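Side-chain contacts in PspGI restriction endonuclease (Pyrococcus sp. GI-H, PDB 3BM3), which probably acts as a type II restriction endonuclease that cuts DNA at a specific sequence, and is seen here in complex with its substrate DNA: residues Ile155-Lys160 against Asp251-Phe256; Lys110-Phe115 against Pro137-Pro142. The protein carries 2 engineered substitutions. All coordinates share one frame; numbering follows the deposited sequence. Where two conformers were deposited one is given.

Contact 1. Residues Ile155-Lys160 against Asp251-Phe256. With nucleotides of chain A.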
loop_
_atom_site.group_PDB
_atom_site.type_symbol
_atom_site.label_atom_id
_atom_site.label_comp_id
_atom_site.label_asym_id
_atom_site.label_seq_id
_atom_site.Cartn_x
_atom_site.Cartn_y
_atom_site.Cartn_z
ATOM N N ILE C 155 -12.144 1.703 20.207
ATOM C CA ILE C 155 -12.107 1.037 18.920
ATOM C C ILE C 155 -11.123 1.783 18.052
ATOM O O ILE C 155 -11.208 2.998 17.940
ATOM C CB ILE C 155 -13.461 1.017 18.217
ATOM C CG1 ILE C 155 -14.581 0.624 19.169
ATOM C CG2 ILE C 155 -13.400 0.094 16.982
ATOM C CD1 ILE C 155 -15.993 0.831 18.551
ATOM N N LEU C 156 -10.216 1.034 17.424
ATOM C CA LEU C 156 -9.344 1.567 16.411
ATOM C C LEU C 156 -9.943 1.124 15.087
ATOM O O LEU C 156 -10.224 -0.067 14.869
ATOM C CB LEU C 156 -7.943 1.009 16.555
ATOM C CG LEU C 156 -7.413 1.091 17.973
ATOM C CD1 LEU C 156 -6.003 0.586 18.016
ATOM C CD2 LEU C 156 -7.516 2.533 18.462
ATOM N N ILE C 157 -10.130 2.095 14.206
ATOM C CA ILE C 157 -10.724 1.818 12.916
ATOM C C ILE C 157 -9.799 2.299 11.833
ATOM O O ILE C 157 -9.401 3.479 11.836
ATOM C CB ILE C 157 -12.064 2.499 12.735
ATOM C CG1 ILE C 157 -12.994 2.144 13.897
ATOM C CG2 ILE C 157 -12.672 2.029 11.402
ATOM C CD1 ILE C 157 -14.412 2.745 13.826
ATOM N N THR C 158 -9.431 1.388 10.946
ATOM C CA THR C 158 -8.644 1.716 9.777
ATOM C C THR C 158 -9.630 1.718 8.617
ATOM O O THR C 158 -10.500 0.853 8.533
ATOM C CB THR C 158 -7.477 0.718 9.563
ATOM O OG1 THR C 158 -6.560 0.815 10.664
ATOM C CG2 THR C 158 -6.738 1.044 8.268
ATOM N N VAL C 159 -9.534 2.731 7.760
ATOM C CA VAL C 159 -10.475 2.932 6.720
ATOM C C VAL C 159 -9.703 3.065 5.409
ATOM O O VAL C 159 -8.717 3.790 5.352
ATOM C CB VAL C 159 -11.261 4.185 7.014
ATOM C CG1 VAL C 159 -12.035 4.635 5.831
ATOM C CG2 VAL C 159 -12.174 3.946 8.219
ATOM N N LYS C 160 -10.123 2.315 4.406
ATOM C CA LYS C 160 -9.585 2.421 3.044
ATOM C C LYS C 160 -10.699 2.460 2.028
ATOM O O LYS C 160 -11.742 1.897 2.275
ATOM C CB LYS C 160 -8.635 1.265 2.729
ATOM C CG LYS C 160 -7.394 1.321 3.569
ATOM C CD LYS C 160 -6.388 0.322 3.162
ATOM C CE LYS C 160 -5.263 0.290 4.173
ATOM N NZ LYS C 160 -4.567 1.556 4.271
ATOM N N ASP C 251 -23.985 1.304 14.272
ATOM C CA ASP C 251 -24.654 0.679 15.395
ATOM C C ASP C 251 -23.684 -0.225 16.155
ATOM O O ASP C 251 -23.738 -0.320 17.366
ATOM C CB ASP C 251 -25.867 -0.099 14.911
ATOM C CG ASP C 251 -26.647 -0.692 16.055
ATOM O OD1 ASP C 251 -27.013 0.107 16.923
ATOM O OD2 ASP C 251 -26.812 -1.938 16.094
ATOM N N ASP C 252 -22.756 -0.878 15.446
ATOM C CA ASP C 252 -21.758 -1.725 16.110
ATOM C C ASP C 252 -20.929 -0.894 17.081
ATOM O O ASP C 252 -20.606 -1.330 18.187
ATOM C CB ASP C 252 -20.849 -2.376 15.086
ATOM C CG ASP C 252 -21.499 -3.512 14.319
ATOM O OD1 ASP C 252 -22.665 -3.865 14.596
ATOM O OD2 ASP C 252 -20.802 -4.082 13.441
ATOM N N ILE C 253 -20.575 0.313 16.668
ATOM C CA ILE C 253 -19.808 1.193 17.531
ATOM C C ILE C 253 -20.668 1.582 18.736
ATOM O O ILE C 253 -20.229 1.534 19.883
ATOM C CB ILE C 253 -19.381 2.463 16.804
ATOM C CG1 ILE C 253 -18.318 2.143 15.757
ATOM C CG2 ILE C 253 -18.821 3.477 17.790
ATOM C CD1 ILE C 253 -18.178 3.271 14.705
ATOM N N ILE C 254 -21.903 1.966 18.448
ATOM C CA ILE C 254 -22.864 2.335 19.517
ATOM C C ILE C 254 -22.967 1.190 20.531
ATOM O O ILE C 254 -22.913 1.410 21.745
ATOM C CB ILE C 254 -24.249 2.666 18.934
ATOM C CG1 ILE C 254 -24.205 4.061 18.270
ATOM C CG2 ILE C 254 -25.307 2.658 20.046
ATOM C CD1 ILE C 254 -25.332 4.338 17.312
ATOM N N GLN C 255 -23.124 -0.031 20.048
ATOM C CA GLN C 255 -23.293 -1.178 20.949
ATOM C C GLN C 255 -22.017 -1.486 21.718
ATOM O O GLN C 255 -22.040 -1.858 22.896
ATOM C CB GLN C 255 -23.724 -2.411 20.179
ATOM C CG GLN C 255 -25.052 -2.248 19.436
ATOM C CD GLN C 255 -26.205 -1.940 20.359
ATOM O OE1 GLN C 255 -26.266 -2.457 21.465
ATOM N NE2 GLN C 255 -27.141 -1.121 19.898
ATOM N N PHE C 256 -20.893 -1.343 21.039
ATOM C CA PHE C 256 -19.623 -1.476 21.697
ATOM C C PHE C 256 -19.496 -0.457 22.820
ATOM O O PHE C 256 -19.148 -0.811 23.926
ATOM C CB PHE C 256 -18.481 -1.281 20.711
ATOM C CG PHE C 256 -17.149 -1.283 21.356
ATOM C CD1 PHE C 256 -16.415 -2.460 21.471
ATOM C CD2 PHE C 256 -16.622 -0.099 21.858
ATOM C CE1 PHE C 256 -15.168 -2.439 22.091
ATOM C CE2 PHE C 256 -15.418 -0.073 22.488
ATOM C CZ PHE C 256 -14.675 -1.248 22.607
ATOM P P DC A 5 -7.159 5.139 0.870
ATOM O OP1 DC A 5 -8.630 5.110 0.915
ATOM O OP2 DC A 5 -6.366 4.113 1.597
ATOM O "O5'" DC A 5 -6.726 5.101 -0.661
ATOM C "C5'" DC A 5 -7.258 6.055 -1.565
ATOM C "C4'" DC A 5 -6.609 5.882 -2.917
ATOM O "O4'" DC A 5 -5.200 6.125 -2.750
ATOM C "C3'" DC A 5 -6.748 4.467 -3.479
ATOM O "O3'" DC A 5 -7.280 4.525 -4.794
ATOM C "C2'" DC A 5 -5.336 3.913 -3.498
ATOM C "C1'" DC A 5 -4.460 5.147 -3.455
ATOM N N1 DC A 5 -3.209 4.922 -2.728
ATOM C C2 DC A 5 -2.009 5.316 -3.312
ATOM O O2 DC A 5 -2.045 5.928 -4.391
ATOM N N3 DC A 5 -0.843 5.032 -2.687
ATOM C C4 DC A 5 -0.857 4.401 -1.506
ATOM N N4 DC A 5 0.313 4.108 -0.936
ATOM C C5 DC A 5 -2.074 4.038 -0.864
ATOM C C6 DC A 5 -3.214 4.312 -1.502
#
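D252 OD2 is gripped by two groups, R211 NH2 and Y213 OH, while OD1 pairs with R244 NH2; two salt bridges and a hydrogen bond thus tie helix 249-259 to strands 211-214 and 243-245. Next to D252, I253 meets I155 and I157, and F256 meets I155. Across the segments the contact itself is wholly apolar. I155 lies over one face of the F256 ring: its CG1 stands 3.6 Å from the ring centroid, 21° off the ring normal, and is offset toward the CD2-CE2 rim, a CH-pi contact. With CG1 beside the backbone N (chi1 -45°) and chi2 extended, I155 lays both CG1 and CD1 over that face, CD1 being 3.5 Å from F256 CD2. I155 CD1 is also 3.9 Å from I253 CG1, and so touches both I253 and the F256 ring. Two residues further along the strand, on the same face, I157 CD1 meets I253 CD1 at 3.9 Å. The axes of the two short segments run nearly antiparallel (163°) and approach to 11.2 Å. F256 also touches N186 and I253 also touches I141, so the helix packs on three strands of the mixed sheet, consistent with the PDDEXK nuclease fold. Replacing F256 by an alanine is likely to leave I155 CG1 and CD1 without the ring face they lie on, and H260 without its stacking partner. At the other end of the strand, K160 CG lies 3.6 Å from OP2 of DC5 of chain A, and K160 NZ forms a salt bridge with E169.

Contact 2. Residues Lys110-Phe115 against Pro137-Pro142. Engineered in segment 137-142: A138 (natural residue Asp).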
loop_
_atom_site.group_PDB
_atom_site.type_symbol
_atom_site.label_atom_id
_atom_site.label_comp_id
_atom_site.label_asym_id
_atom_site.label_seq_id
_atom_site.Cartn_x
_atom_site.Cartn_y
_atom_site.Cartn_z
ATOM N N LYS C 110 -18.884 12.318 8.919
ATOM C CA LYS C 110 -20.216 12.885 8.850
ATOM C C LYS C 110 -21.220 11.908 9.417
ATOM O O LYS C 110 -22.179 12.305 10.112
ATOM C CB LYS C 110 -20.542 13.217 7.399
ATOM C CG LYS C 110 -19.648 14.269 6.806
ATOM C CD LYS C 110 -19.588 15.542 7.675
ATOM C CE LYS C 110 -18.819 16.660 7.005
ATOM N NZ LYS C 110 -18.456 17.758 7.988
ATOM N N LEU C 111 -21.012 10.635 9.087
ATOM C CA LEU C 111 -21.867 9.556 9.623
ATOM C C LEU C 111 -21.654 9.378 11.119
ATOM O O LEU C 111 -22.604 9.316 11.871
ATOM C CB LEU C 111 -21.641 8.255 8.891
ATOM C CG LEU C 111 -22.201 8.282 7.458
ATOM C CD1 LEU C 111 -21.540 7.239 6.560
ATOM C CD2 LEU C 111 -23.723 8.089 7.485
ATOM N N LEU C 112 -20.389 9.390 11.553
ATOM C CA LEU C 112 -20.104 9.324 12.978
ATOM C C LEU C 112 -20.849 10.435 13.735
ATOM O O LEU C 112 -21.488 10.201 14.745
ATOM C CB LEU C 112 -18.602 9.416 13.227
ATOM C CG LEU C 112 -17.800 8.172 12.777
ATOM C CD1 LEU C 112 -16.328 8.444 13.054
ATOM C CD2 LEU C 112 -18.240 6.828 13.434
ATOM N N ASN C 113 -20.774 11.648 13.222
ATOM C CA ASN C 113 -21.388 12.798 13.872
ATOM C C ASN C 113 -22.870 12.603 14.023
ATOM O O ASN C 113 -23.436 12.876 15.081
ATOM C CB ASN C 113 -21.138 14.068 13.074
ATOM C CG ASN C 113 -19.716 14.528 13.172
ATOM O OD1 ASN C 113 -18.966 14.066 14.030
ATOM N ND2 ASN C 113 -19.338 15.446 12.309
ATOM N N LYS C 114 -23.494 12.113 12.957
ATOM C CA LYS C 114 -24.935 11.917 12.929
ATOM C C LYS C 114 -25.374 10.970 14.038
ATOM O O LYS C 114 -26.394 11.210 14.680
ATOM C CB LYS C 114 -25.394 11.394 11.562
ATOM C CG LYS C 114 -26.924 11.217 11.438
ATOM C CD LYS C 114 -27.647 12.554 11.606
ATOM C CE LYS C 114 -29.163 12.451 11.406
ATOM N NZ LYS C 114 -29.765 11.350 12.205
ATOM N N PHE C 115 -24.580 9.926 14.283
ATOM C CA PHE C 115 -24.866 8.959 15.317
ATOM C C PHE C 115 -24.388 9.382 16.698
ATOM O O PHE C 115 -24.627 8.663 17.661
ATOM C CB PHE C 115 -24.274 7.597 14.947
ATOM C CG PHE C 115 -24.960 6.930 13.806
ATOM C CD1 PHE C 115 -26.107 6.197 14.006
ATOM C CD2 PHE C 115 -24.490 7.050 12.537
ATOM C CE1 PHE C 115 -26.750 5.590 12.932
ATOM C CE2 PHE C 115 -25.112 6.462 11.474
ATOM C CZ PHE C 115 -26.241 5.722 11.658
ATOM N N PRO C 137 -4.431 4.919 13.310
ATOM C CA PRO C 137 -5.716 4.481 12.830
ATOM C C PRO C 137 -6.454 5.709 12.293
ATOM O O PRO C 137 -6.285 6.826 12.813
ATOM C CB PRO C 137 -6.415 3.935 14.083
ATOM C CG PRO C 137 -5.440 3.932 15.156
ATOM C CD PRO C 137 -4.205 4.621 14.732
ATOM N N ALA C 138 -7.273 5.513 11.271
ATOM C CA ALA C 138 -8.099 6.596 10.762
ATOM C C ALA C 138 -8.937 7.189 11.864
ATOM O O ALA C 138 -9.042 8.394 11.972
ATOM C CB ALA C 138 -9.022 6.161 9.615
ATOM N N PHE C 139 -9.540 6.326 12.679
ATOM C CA PHE C 139 -10.362 6.783 13.774
ATOM C C PHE C 139 -10.064 6.006 15.025
ATOM O O PHE C 139 -9.808 4.815 14.991
ATOM C CB PHE C 139 -11.837 6.646 13.416
ATOM C CG PHE C 139 -12.200 7.439 12.206
ATOM C CD1 PHE C 139 -12.433 8.792 12.324
ATOM C CD2 PHE C 139 -12.232 6.869 10.954
ATOM C CE1 PHE C 139 -12.716 9.578 11.209
ATOM C CE2 PHE C 139 -12.527 7.654 9.833
ATOM C CZ PHE C 139 -12.776 8.990 9.971
ATOM N N ILE C 140 -10.099 6.729 16.120
ATOM C CA ILE C 140 -10.055 6.135 17.422
ATOM C C ILE C 140 -11.335 6.539 18.088
ATOM O O ILE C 140 -11.654 7.725 18.191
ATOM C CB ILE C 140 -8.880 6.638 18.237
ATOM C CG1 ILE C 140 -7.581 6.347 17.503
ATOM C CG2 ILE C 140 -8.870 5.958 19.623
ATOM C CD1 ILE C 140 -6.359 6.876 18.161
ATOM N N ILE C 141 -12.078 5.545 18.553
ATOM C CA ILE C 141 -13.360 5.790 19.171
ATOM C C ILE C 141 -13.299 5.392 20.634
ATOM O O ILE C 141 -12.997 4.252 20.938
ATOM C CB ILE C 141 -14.451 5.026 18.422
ATOM C CG1 ILE C 141 -14.500 5.589 16.979
ATOM C CG2 ILE C 141 -15.768 5.185 19.172
ATOM C CD1 ILE C 141 -15.467 4.976 16.103
ATOM N N PRO C 142 -13.567 6.337 21.552
ATOM C CA PRO C 142 -13.964 7.733 21.322
ATOM C C PRO C 142 -12.811 8.725 21.214
ATOM O O PRO C 142 -12.992 9.843 20.696
ATOM C CB PRO C 142 -14.791 8.041 22.552
ATOM C CG PRO C 142 -14.118 7.257 23.632
ATOM C CD PRO C 142 -13.595 6.003 22.989
#
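L112 lays its CD1 methyl over one face of the F139 ring, 3.9 Å above the plane and displaced toward the rim, where the nearest ring atom is F139 CD1 at 4.0 Å. The aliphatic contact uses the other branch of the same leucine, L112 CD2, which comes within 4.3 Å of I141 CD1. With CG beside the backbone N (chi1 -70°), the fork of L112 points across to the strand, and its two methyls divide between two residues on the same face of it. The nearest CA atoms, those of L112 and I141, are 9.8 Å apart, so the gap is spanned by side chains, and the 109 Å² buried in all indicates a slight contact.

Among ring-to-ring contacts, F139 meets H121, with planes at about 40°, and F108, at about 35°. F108 is on the same helix as L112, one turn earlier, so F139 touches that helix at more than one point.

Backbone bonds of F139 with I157 and of I141 with I155 hold strand 139-141, outermost in the sheet within this chain. A138, an engineered residue (Asp in the natural sequence), and F139 both face I157, a classic beta bulge. The strand ends at I141, and P142 follows it through a cis peptide bond.

Both cross-segment contacts are between hydrocarbon groups at ordinary van der Waals spacing, and all three touching residues are buried. Between these two segments the join therefore probably rests on shape and exclusion of water, with F108 and T109 of the same helix adding to it.

The two contacts have centres 8 Å apart and lie in series along the chain, contact 2 closing before contact 1 opens. They share one mixed sheet, in which strands 139-141 and 155-160 are antiparallel neighbours: I141 N lies 2.8 Å from I155 O, and I157 N lies 2.8 Å from F139 O, both probable hydrogen bonds. Their apolar groups merge at I141 CD1, which is 3.4 Å from I157 CD1 and 3.5 Å from I253 CD1. Because L112 also touches I253, helices 85-115 and 249-259 meet over this part of the sheet, joining distant parts of the chain into one buried apolar core at the I155 end of the strand, whose other end, at K160, approaches the DNA.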